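Local coordinates for protein B-N-acetylhexosaminidase (Streptomyces plicatus, PDB 5FD0) that hydrolyses terminal, non-reducing beta-linked N-acetylhexosamine residues from glycosides, acting as a family 20 glycoside hydrolase with a TIM-barrel catalytic domain, at residues S161-V166 with P446-T451; V166-F171 with D197-R202. All blocks are in the same frame, centred on the assembly; numbering follows the deposited sequence.

Contact 1: S161-V166 with P446-T451; sequences SAMLDV and PLWTET. With NAG (2-acetamido-2-deoxy-beta-D-glucopyranose), chain B.
The indole of W448 is sandwiched between M163 and the bound sugar. On one face M163 CE sits over the centre of the six-membered ring, 3.3 Å from its centroid and only 3° off the normal, a CH-pi contact. M163 SD follows it over the same face, which makes this a Met-aromatic contact as well. A bend at the last torsion of M163 (chi3 79°) turns the methyl toward the ring. The opposite face carries NAG, with its O4 toward the rim, 3.2 Å from W448 CE3. D165 OD2 lies at the edge of the ring, in its plane. D165 OD2 also accepts a hydrogen bond from T449 N at 3.1 Å, from above the carboxylate plane. The carboxylate is also held from the following loop: OD1 takes S167 N, and OD2 forms a salt bridge with R168. T449 OG1 turns back and donates to D165 O at 2.7 Å, from above the plane of that carbonyl. Behind these groups the backbones pair as parallel strands. L447 N donates to M163 O at 2.9 Å, and D165 N to L447 O at 3.1 Å. L164 and L447 face L458 of helix 455-462, while M163 CB packs on P446. The pairing closes the first barrel strand, 159-165, against the last, 440-447. Beyond the strand ends, NAG O4 donates a hydrogen bond to E450 OE2 at 2.6 Å. The chemistry thus changes from apolar beneath the indole to polar at the sugar, consistent with W448 forming a wall of the substrate pocket and E450 reading its O4 hydroxyl.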
ATOM      1  N   SER A 161      -2.850   0.716  -3.758  1.00 13.55           N
ATOM      2  CA  SER A 161      -2.663  -0.145  -2.604  1.00 14.06           C
ATOM      3  C   SER A 161      -1.214  -0.603  -2.487  1.00 15.49           C
ATOM      4  O   SER A 161      -0.532  -0.845  -3.491  1.00 14.11           O
ATOM      5  CB  SER A 161      -3.554  -1.397  -2.719  1.00 17.75           C
ATOM      6  OG  SER A 161      -3.422  -2.172  -1.556  1.00 29.02           O
ATOM      7  N   ALA A 162      -0.768  -0.765  -1.243  1.00 16.39           N
ATOM      8  CA  ALA A 162       0.480  -1.447  -0.924  1.00 14.78           C
ATOM      9  C   ALA A 162       0.157  -2.625  -0.027  1.00 15.53           C
ATOM     10  O   ALA A 162      -0.683  -2.501   0.866  1.00 17.47           O
ATOM     11  CB  ALA A 162       1.467  -0.527  -0.207  1.00 17.30           C
ATOM     12  N   MET A 163       0.824  -3.765  -0.242  1.00 18.23           N
ATOM     13  CA  MET A 163       0.661  -4.923   0.630  1.00 14.68           C
ATOM     14  C   MET A 163       1.929  -5.153   1.433  1.00 17.76           C
ATOM     15  O   MET A 163       3.040  -5.055   0.894  1.00 13.61           O
ATOM     16  CB  MET A 163       0.349  -6.206  -0.150  1.00 16.52           C
ATOM     17  CG  MET A 163      -0.094  -7.376   0.714  1.00 19.59           C
ATOM     18  SD  MET A 163       0.133  -9.020  -0.053  1.00 17.61           S
ATOM     19  CE  MET A 163       1.891  -9.291   0.191  1.00 16.12           C
ATOM     20  N   LEU A 164       1.762  -5.508   2.704  1.00 14.35           N
ATOM     21  CA  LEU A 164       2.869  -6.037   3.496  1.00 13.64           C
ATOM     22  C   LEU A 164       2.549  -7.448   3.987  1.00 14.10           C
ATOM     23  O   LEU A 164       1.497  -7.691   4.591  1.00 12.51           O
ATOM     24  CB  LEU A 164       3.208  -5.141   4.673  1.00 15.79           C
ATOM     25  CG  LEU A 164       4.415  -5.610   5.502  1.00 16.67           C
ATOM     26  CD1 LEU A 164       5.699  -5.595   4.699  1.00 18.36           C
ATOM     27  CD2 LEU A 164       4.554  -4.735   6.735  1.00 17.59           C
ATOM     28  N   ASP A 165       3.467  -8.373   3.699  1.00 15.24           N
ATOM     29  CA  ASP A 165       3.401  -9.746   4.180  1.00  9.75           C
ATOM     30  C   ASP A 165       3.976  -9.766   5.594  1.00 11.47           C
ATOM     31  O   ASP A 165       5.183  -9.575   5.778  1.00 14.72           O
ATOM     32  CB  ASP A 165       4.167 -10.648   3.217  1.00 14.32           C
ATOM     33  CG  ASP A 165       4.329 -12.090   3.701  1.00 15.93           C
ATOM     34  OD1 ASP A 165       3.785 -12.505   4.762  1.00 15.16           O
ATOM     35  OD2 ASP A 165       5.014 -12.828   2.951  1.00 16.96           O
ATOM     36  N   VAL A 166       3.122  -9.968   6.597  1.00 13.10           N
ATOM     37  CA  VAL A 166       3.593 -10.128   7.974  1.00 15.96           C
ATOM     38  C   VAL A 166       3.510 -11.583   8.426  1.00 20.91           C
ATOM     39  O   VAL A 166       3.723 -11.881   9.609  1.00 16.27           O
ATOM     40  CB  VAL A 166       2.845  -9.200   8.943  1.00 16.16           C
ATOM     41  CG1 VAL A 166       3.062  -7.740   8.572  1.00 16.30           C
ATOM     42  CG2 VAL A 166       1.368  -9.552   9.015  1.00 16.59           C
ATOM     43  N   PRO A 446       2.807  -5.284  -3.937  1.00 15.03           N
ATOM     44  CA  PRO A 446       2.950  -6.169  -2.782  1.00 12.61           C
ATOM     45  C   PRO A 446       4.400  -6.381  -2.403  1.00 15.53           C
ATOM     46  O   PRO A 446       5.269  -6.501  -3.266  1.00 17.52           O
ATOM     47  CB  PRO A 446       2.322  -7.486  -3.263  1.00 15.04           C
ATOM     48  CG  PRO A 446       1.561  -7.147  -4.514  1.00 18.08           C
ATOM     49  CD  PRO A 446       2.333  -6.019  -5.123  1.00 18.49           C
ATOM     50  N   LEU A 447       4.651  -6.459  -1.085  1.00 16.32           N
ATOM     51  CA  LEU A 447       5.983  -6.739  -0.540  1.00 16.32           C
ATOM     52  C   LEU A 447       5.898  -8.042   0.253  1.00 16.12           C
ATOM     53  O   LEU A 447       5.454  -8.050   1.402  1.00 14.33           O
ATOM     54  CB  LEU A 447       6.509  -5.588   0.329  1.00 14.20           C
ATOM     55  CG  LEU A 447       7.938  -5.726   0.875  1.00 14.87           C
ATOM     56  CD1 LEU A 447       8.986  -6.060  -0.196  1.00 16.23           C
ATOM     57  CD2 LEU A 447       8.355  -4.461   1.589  1.00 17.33           C
ATOM     58  N   TRP A 448       6.317  -9.144  -0.362  1.00 13.73           N
ATOM     59  CA  TRP A 448       6.396 -10.433   0.308  1.00 14.11           C
ATOM     60  C   TRP A 448       7.685 -10.524   1.126  1.00 14.57           C
ATOM     61  O   TRP A 448       8.696  -9.899   0.801  1.00 13.50           O
ATOM     62  CB  TRP A 448       6.328 -11.573  -0.723  1.00 15.09           C
ATOM     63  CG  TRP A 448       5.086 -11.510  -1.564  1.00 15.37           C
ATOM     64  CD1 TRP A 448       4.966 -10.983  -2.796  1.00 15.82           C
ATOM     65  CD2 TRP A 448       3.784 -11.957  -1.189  1.00 13.25           C
ATOM     66  NE1 TRP A 448       3.664 -11.076  -3.234  1.00 14.30           N
ATOM     67  CE2 TRP A 448       2.918 -11.668  -2.253  1.00 11.01           C
ATOM     68  CE3 TRP A 448       3.272 -12.570  -0.060  1.00 15.01           C
ATOM     69  CZ2 TRP A 448       1.569 -11.997  -2.226  1.00 14.34           C
ATOM     70  CZ3 TRP A 448       1.915 -12.901  -0.030  1.00 14.94           C
ATOM     71  CH2 TRP A 448       1.085 -12.617  -1.110  1.00 14.08           C
ATOM     72  N   THR A 449       7.657 -11.319   2.207  1.00 13.09           N
ATOM     73  CA  THR A 449       8.758 -11.224   3.166  1.00 18.18           C
ATOM     74  C   THR A 449       9.473 -12.547   3.449  1.00 15.40           C
ATOM     75  O   THR A 449      10.148 -12.663   4.476  1.00 15.85           O
ATOM     76  CB  THR A 449       8.260 -10.580   4.462  1.00 13.06           C
ATOM     77  OG1 THR A 449       7.139 -11.301   4.982  1.00 13.54           O
ATOM     78  CG2 THR A 449       7.884  -9.131   4.184  1.00 15.19           C
ATOM     79  N   GLU A 450       9.429 -13.516   2.532  1.00 15.68           N
ATOM     80  CA  GLU A 450      10.265 -14.711   2.677  1.00 17.82           C
ATOM     81  C   GLU A 450      11.714 -14.369   2.993  1.00 18.77           C
ATOM     82  O   GLU A 450      12.361 -15.072   3.772  1.00 17.43           O
ATOM     83  CB  GLU A 450      10.251 -15.567   1.405  1.00 18.59           C
ATOM     84  CG  GLU A 450       9.026 -16.399   1.233  1.00 23.56           C
ATOM     85  CD  GLU A 450       7.960 -15.697   0.393  1.00 22.34           C
ATOM     86  OE1 GLU A 450       7.953 -14.448   0.356  1.00 17.38           O
ATOM     87  OE2 GLU A 450       7.145 -16.397  -0.232  1.00 22.17           O
ATOM     88  N   THR A 451      12.251 -13.313   2.378  1.00 15.61           N
ATOM     89  CA  THR A 451      13.672 -13.008   2.474  1.00 16.23           C
ATOM     90  C   THR A 451      13.975 -11.782   3.322  1.00 17.60           C
ATOM     91  O   THR A 451      15.141 -11.403   3.431  1.00 15.31           O
ATOM     92  CB  THR A 451      14.284 -12.801   1.077  1.00 20.98           C
ATOM     93  OG1 THR A 451      13.851 -11.554   0.518  1.00 17.13           O
ATOM     94  CG2 THR A 451      13.932 -13.940   0.131  1.00 17.68           C
TER
HETATM   95  C1  NAG B 601       3.831 -16.078  -5.085  1.00 23.34           C
HETATM   96  C2  NAG B 601       2.944 -16.345  -3.853  1.00 19.90           C
HETATM   97  C3  NAG B 601       3.367 -15.655  -2.585  1.00 19.32           C
HETATM   98  C4  NAG B 601       4.843 -15.625  -2.397  1.00 21.15           C
HETATM   99  C5  NAG B 601       5.352 -14.883  -3.619  1.00 18.03           C
HETATM  100  C6  NAG B 601       6.797 -14.501  -3.583  1.00 24.21           C
HETATM  101  C7  NAG B 601       1.197 -14.764  -4.576  1.00 17.34           C
HETATM  102  C8  NAG B 601      -0.274 -14.502  -4.790  1.00 17.01           C
HETATM  103  N2  NAG B 601       1.553 -15.984  -4.128  1.00 20.03           N
HETATM  104  O1  NAG B 601       3.898 -17.234  -5.818  1.00 26.24           O
HETATM  105  O3  NAG B 601       2.797 -16.359  -1.450  1.00 18.14           O
HETATM  106  O4  NAG B 601       5.158 -14.941  -1.188  1.00 21.94           O
HETATM  107  O5  NAG B 601       5.179 -15.754  -4.767  1.00 25.56           O
HETATM  108  O6  NAG B 601       7.109 -13.676  -4.680  1.00 18.21           O
HETATM  109  O7  NAG B 601       1.992 -13.909  -4.806  1.00 17.20           O

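Contact 2: V166-F171 with D197-R202; sequences VSRHFF and DDQGWR. With NAG (2-acetamido-2-deoxy-beta-D-glucopyranose), chain B.
R168 and D197 form the salt bridge of this contact, with R168 NH2 3.1 Å from D197 OD1. It is not an end-on pair: the carboxylate lies over one face of the guanidinium, the two planes 37° apart. R168 NE donates to Q199 OE1 at 2.9 Å, and this oxygen lies in the guanidinium plane. The two terminal nitrogens meet the sugar. R168 NH1 donates to NAG O4 at 2.7 Å and R168 NH2 to NAG O3 at 2.9 Å. NH2 also donates to a water that also contacts D198 OD2. The R168 chain leaves its backbone pointing away from 197-202, and a bend at its second torsion (chi2 50°) helps bring the guanidinium back. H194 and H256 hydrogen-bond the D197 carboxylate.

A second arginine works on the backbone. R202 NE donates to V166 O at 3.0 Å, in the carbonyl plane and on a lone pair, and R202 NH2 donates to S167 O at 2.8 Å. G226 O takes its NH1. F170 CB covers one face of this guanidinium and G200 CA the other, 3.5 Å above its centre. A leucine in place of R202 would probably leave the V166 and S167 carbonyls without these donors and let the 166-171 loop shift. Farther out, F170 CD1 packs on R202 CD, and S167 CB touches D197 CB at 3.5 Å.

Two loops that follow neighbouring barrel strands are thus joined by arginines with different tasks. R202 fixes the loop, and R168, steered by D197 and Q199, is placed to recognise the O3 and O4 hydroxyls of the sugar.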
ATOM      1  N   VAL A 166       3.122  -9.968   6.597  1.00 13.10           N
ATOM      2  CA  VAL A 166       3.593 -10.128   7.974  1.00 15.96           C
ATOM      3  C   VAL A 166       3.510 -11.583   8.426  1.00 20.91           C
ATOM      4  O   VAL A 166       3.723 -11.881   9.609  1.00 16.27           O
ATOM      5  CB  VAL A 166       2.845  -9.200   8.943  1.00 16.16           C
ATOM      6  CG1 VAL A 166       3.062  -7.740   8.572  1.00 16.30           C
ATOM      7  CG2 VAL A 166       1.368  -9.552   9.015  1.00 16.59           C
ATOM      8  N   SER A 167       3.225 -12.502   7.498  1.00 15.77           N
ATOM      9  CA  SER A 167       3.174 -13.930   7.785  1.00 16.41           C
ATOM     10  C   SER A 167       4.543 -14.583   7.644  1.00 19.41           C
ATOM     11  O   SER A 167       4.931 -15.395   8.491  1.00 18.33           O
ATOM     12  CB  SER A 167       2.185 -14.619   6.845  1.00 16.69           C
ATOM     13  OG  SER A 167       0.853 -14.164   7.058  1.00 22.17           O
ATOM     14  N   ARG A 168       5.294 -14.241   6.598  1.00 14.91           N
ATOM     15  CA  ARG A 168       6.550 -14.942   6.362  1.00 14.69           C
ATOM     16  C   ARG A 168       7.601 -14.517   7.378  1.00 19.39           C
ATOM     17  O   ARG A 168       8.246 -15.361   8.000  1.00 18.49           O
ATOM     18  CB  ARG A 168       7.015 -14.718   4.929  1.00 14.61           C
ATOM     19  CG  ARG A 168       6.411 -15.715   3.964  1.00 13.53           C
ATOM     20  CD  ARG A 168       4.889 -15.864   4.078  1.00 16.88           C
ATOM     21  NE  ARG A 168       4.425 -16.844   3.093  1.00 17.94           N
ATOM     22  CZ  ARG A 168       4.160 -16.566   1.814  1.00 20.60           C
ATOM     23  NH1 ARG A 168       4.268 -15.315   1.371  1.00 17.69           N
ATOM     24  NH2 ARG A 168       3.782 -17.539   0.972  1.00 17.71           N
ATOM     25  N   HIS A 169       7.779 -13.214   7.574  1.00 17.30           N
ATOM     26  CA  HIS A 169       8.372 -12.695   8.798  1.00 18.67           C
ATOM     27  C   HIS A 169       7.402 -11.704   9.408  1.00 17.44           C
ATOM     28  O   HIS A 169       6.822 -10.877   8.702  1.00 14.33           O
ATOM     29  CB  HIS A 169       9.706 -12.002   8.585  1.00 15.22           C
ATOM     30  CG  HIS A 169      10.807 -12.942   8.208  1.00 20.64           C
ATOM     31  ND1 HIS A 169      11.071 -13.279   6.906  1.00 16.88           N
ATOM     32  CD2 HIS A 169      11.683 -13.645   8.961  1.00 22.28           C
ATOM     33  CE1 HIS A 169      12.085 -14.129   6.863  1.00 19.89           C
ATOM     34  NE2 HIS A 169      12.470 -14.374   8.099  1.00 20.70           N
ATOM     35  N   PHE A 170       7.229 -11.818  10.718  1.00 16.85           N
ATOM     36  CA  PHE A 170       6.324 -10.944  11.443  1.00 19.80           C
ATOM     37  C   PHE A 170       6.958  -9.571  11.618  1.00 20.52           C
ATOM     38  O   PHE A 170       8.162  -9.448  11.869  1.00 18.40           O
ATOM     39  CB  PHE A 170       6.005 -11.527  12.814  1.00 15.66           C
ATOM     40  CG  PHE A 170       5.071 -10.683  13.627  1.00 14.52           C
ATOM     41  CD1 PHE A 170       3.761 -10.497  13.223  1.00 15.51           C
ATOM     42  CD2 PHE A 170       5.501 -10.091  14.802  1.00 15.88           C
ATOM     43  CE1 PHE A 170       2.896  -9.735  13.985  1.00 15.84           C
ATOM     44  CE2 PHE A 170       4.637  -9.344  15.568  1.00 13.41           C
ATOM     45  CZ  PHE A 170       3.350  -9.172  15.166  1.00 16.19           C
ATOM     46  N   PHE A 171       6.139  -8.547  11.489  1.00 16.79           N
ATOM     47  CA  PHE A 171       6.530  -7.185  11.803  1.00 18.10           C
ATOM     48  C   PHE A 171       5.512  -6.647  12.798  1.00 18.05           C
ATOM     49  O   PHE A 171       4.308  -6.778  12.574  1.00 16.54           O
ATOM     50  CB  PHE A 171       6.608  -6.341  10.534  1.00 17.18           C
ATOM     51  CG  PHE A 171       7.744  -6.749   9.633  1.00 20.29           C
ATOM     52  CD1 PHE A 171       7.568  -7.756   8.689  1.00 17.50           C
ATOM     53  CD2 PHE A 171       8.996  -6.178   9.778  1.00 16.84           C
ATOM     54  CE1 PHE A 171       8.641  -8.159   7.860  1.00 16.37           C
ATOM     55  CE2 PHE A 171      10.056  -6.571   8.976  1.00 22.57           C
ATOM     56  CZ  PHE A 171       9.882  -7.568   8.009  1.00 18.17           C
ATOM     57  N   ASP A 197      -0.478 -17.231   6.509  1.00 16.94           N
ATOM     58  CA  ASP A 197       0.093 -18.043   5.451  1.00 16.17           C
ATOM     59  C   ASP A 197       0.573 -19.348   6.083  1.00 17.59           C
ATOM     60  O   ASP A 197       0.127 -19.726   7.175  1.00 18.34           O
ATOM     61  CB  ASP A 197       1.209 -17.276   4.726  1.00 11.89           C
ATOM     62  CG  ASP A 197       1.339 -17.705   3.272  1.00 17.02           C
ATOM     63  OD1 ASP A 197       1.854 -18.819   3.038  1.00 14.83           O
ATOM     64  OD2 ASP A 197       0.899 -16.965   2.369  1.00 17.04           O
ATOM     65  N   ASP A 198       1.493 -20.022   5.405  1.00 16.35           N
ATOM     66  CA  ASP A 198       1.935 -21.312   5.876  1.00 15.66           C
ATOM     67  C   ASP A 198       2.842 -21.182   7.088  1.00 18.79           C
ATOM     68  O   ASP A 198       2.861 -22.084   7.927  1.00 19.80           O
ATOM     69  CB  ASP A 198       2.644 -22.053   4.752  1.00 16.58           C
ATOM     70  CG  ASP A 198       1.698 -22.427   3.637  1.00 17.92           C
ATOM     71  OD1 ASP A 198       0.640 -23.029   3.920  1.00 18.26           O
ATOM     72  OD2 ASP A 198       2.005 -22.078   2.485  1.00 18.26           O
ATOM     73  N   GLN A 199       3.579 -20.070   7.208  1.00 14.86           N
ATOM     74  CA  GLN A 199       4.596 -19.918   8.238  1.00 14.80           C
ATOM     75  C   GLN A 199       4.127 -19.118   9.439  1.00 19.93           C
ATOM     76  O   GLN A 199       4.910 -18.934  10.374  1.00 19.29           O
ATOM     77  CB  GLN A 199       5.843 -19.254   7.655  1.00 16.77           C
ATOM     78  CG  GLN A 199       6.412 -19.996   6.455  1.00 18.12           C
ATOM     79  CD  GLN A 199       5.824 -19.575   5.108  1.00 16.35           C
ATOM     80  OE1 GLN A 199       4.727 -19.007   5.025  1.00 15.98           O
ATOM     81  NE2 GLN A 199       6.570 -19.858   4.041  1.00 17.81           N
ATOM     82  N   GLY A 200       2.885 -18.646   9.441  1.00 17.63           N
ATOM     83  CA  GLY A 200       2.406 -17.796  10.518  1.00 15.56           C
ATOM     84  C   GLY A 200       0.951 -17.393  10.391  1.00 16.96           C
ATOM     85  O   GLY A 200       0.459 -17.157   9.281  1.00 17.18           O
ATOM     86  N   TRP A 201       0.258 -17.333  11.536  1.00 17.06           N
ATOM     87  CA  TRP A 201      -1.089 -16.794  11.665  1.00 15.19           C
ATOM     88  C   TRP A 201      -0.987 -15.576  12.575  1.00 16.07           C
ATOM     89  O   TRP A 201      -0.545 -15.702  13.715  1.00 15.93           O
ATOM     90  CB  TRP A 201      -2.042 -17.833  12.275  1.00 15.67           C
ATOM     91  CG  TRP A 201      -3.433 -17.333  12.338  1.00 14.71           C
ATOM     92  CD1 TRP A 201      -3.955 -16.482  13.279  1.00 16.06           C
ATOM     93  CD2 TRP A 201      -4.482 -17.598  11.413  1.00 18.38           C
ATOM     94  NE1 TRP A 201      -5.260 -16.189  12.980  1.00 15.45           N
ATOM     95  CE2 TRP A 201      -5.618 -16.888  11.854  1.00 17.09           C
ATOM     96  CE3 TRP A 201      -4.581 -18.386  10.262  1.00 18.38           C
ATOM     97  CZ2 TRP A 201      -6.824 -16.931  11.182  1.00 18.19           C
ATOM     98  CZ3 TRP A 201      -5.779 -18.444   9.606  1.00 17.70           C
ATOM     99  CH2 TRP A 201      -6.887 -17.718  10.052  1.00 21.30           C
ATOM    100  N   ARG A 202      -1.380 -14.403  12.090  1.00 14.75           N
ATOM    101  CA  ARG A 202      -0.914 -13.173  12.722  1.00 15.92           C
ATOM    102  C   ARG A 202      -2.025 -12.329  13.350  1.00 13.31           C
ATOM    103  O   ARG A 202      -1.770 -11.160  13.680  1.00 14.78           O
ATOM    104  CB  ARG A 202      -0.131 -12.330  11.723  1.00 14.20           C
ATOM    105  CG  ARG A 202       1.057 -13.046  11.127  1.00 14.25           C
ATOM    106  CD  ARG A 202       2.026 -13.568  12.174  1.00 14.47           C
ATOM    107  NE  ARG A 202       3.224 -14.079  11.531  1.00 16.98           N
ATOM    108  CZ  ARG A 202       4.024 -14.996  12.046  1.00 16.88           C
ATOM    109  NH1 ARG A 202       3.788 -15.479  13.257  1.00 14.64           N
ATOM    110  NH2 ARG A 202       5.067 -15.420  11.334  1.00 14.72           N
TER
HETATM  111  C1  NAG B 601       3.831 -16.078  -5.085  1.00 23.34           C
HETATM  112  C2  NAG B 601       2.944 -16.345  -3.853  1.00 19.90           C
HETATM  113  C3  NAG B 601       3.367 -15.655  -2.585  1.00 19.32           C
HETATM  114  C4  NAG B 601       4.843 -15.625  -2.397  1.00 21.15           C
HETATM  115  C5  NAG B 601       5.352 -14.883  -3.619  1.00 18.03           C
HETATM  116  C6  NAG B 601       6.797 -14.501  -3.583  1.00 24.21           C
HETATM  117  C7  NAG B 601       1.197 -14.764  -4.576  1.00 17.34           C
HETATM  118  C8  NAG B 601      -0.274 -14.502  -4.790  1.00 17.01           C
HETATM  119  N2  NAG B 601       1.553 -15.984  -4.128  1.00 20.03           N
HETATM  120  O1  NAG B 601       3.898 -17.234  -5.818  1.00 26.24           O
HETATM  121  O3  NAG B 601       2.797 -16.359  -1.450  1.00 18.14           O
HETATM  122  O4  NAG B 601       5.158 -14.941  -1.188  1.00 21.94           O
HETATM  123  O5  NAG B 601       5.179 -15.754  -4.767  1.00 25.56           O
HETATM  124  O6  NAG B 601       7.109 -13.676  -4.680  1.00 18.21           O
HETATM  125  O7  NAG B 601       1.992 -13.909  -4.806  1.00 17.20           O
HETATM  126  O   HOH W   1       4.088 -20.354   1.570  1.00 16.86           O

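How the contacts relate
Both contacts are buried in the catalytic barrel, but the centre of contact 1 lies closer to the centre of the chain, about 9 Å against about 18 Å for the centre of contact 2. Contact 1 begins as regular parallel strand pairing and ends in loop. Contact 2 has no regular structure and depends on arginine side chains. They share V166, where strand 159-165 runs out into its loop, and contact 2 is nested within the chain closed by contact 1. H169 ND1 and T449 O, 2.7 Å apart, probably share a hydrogen bond between the two loops. Both contacts reach NAG: contact 1 brings an aromatic wall and an acidic acceptor, contact 2 a cationic donor.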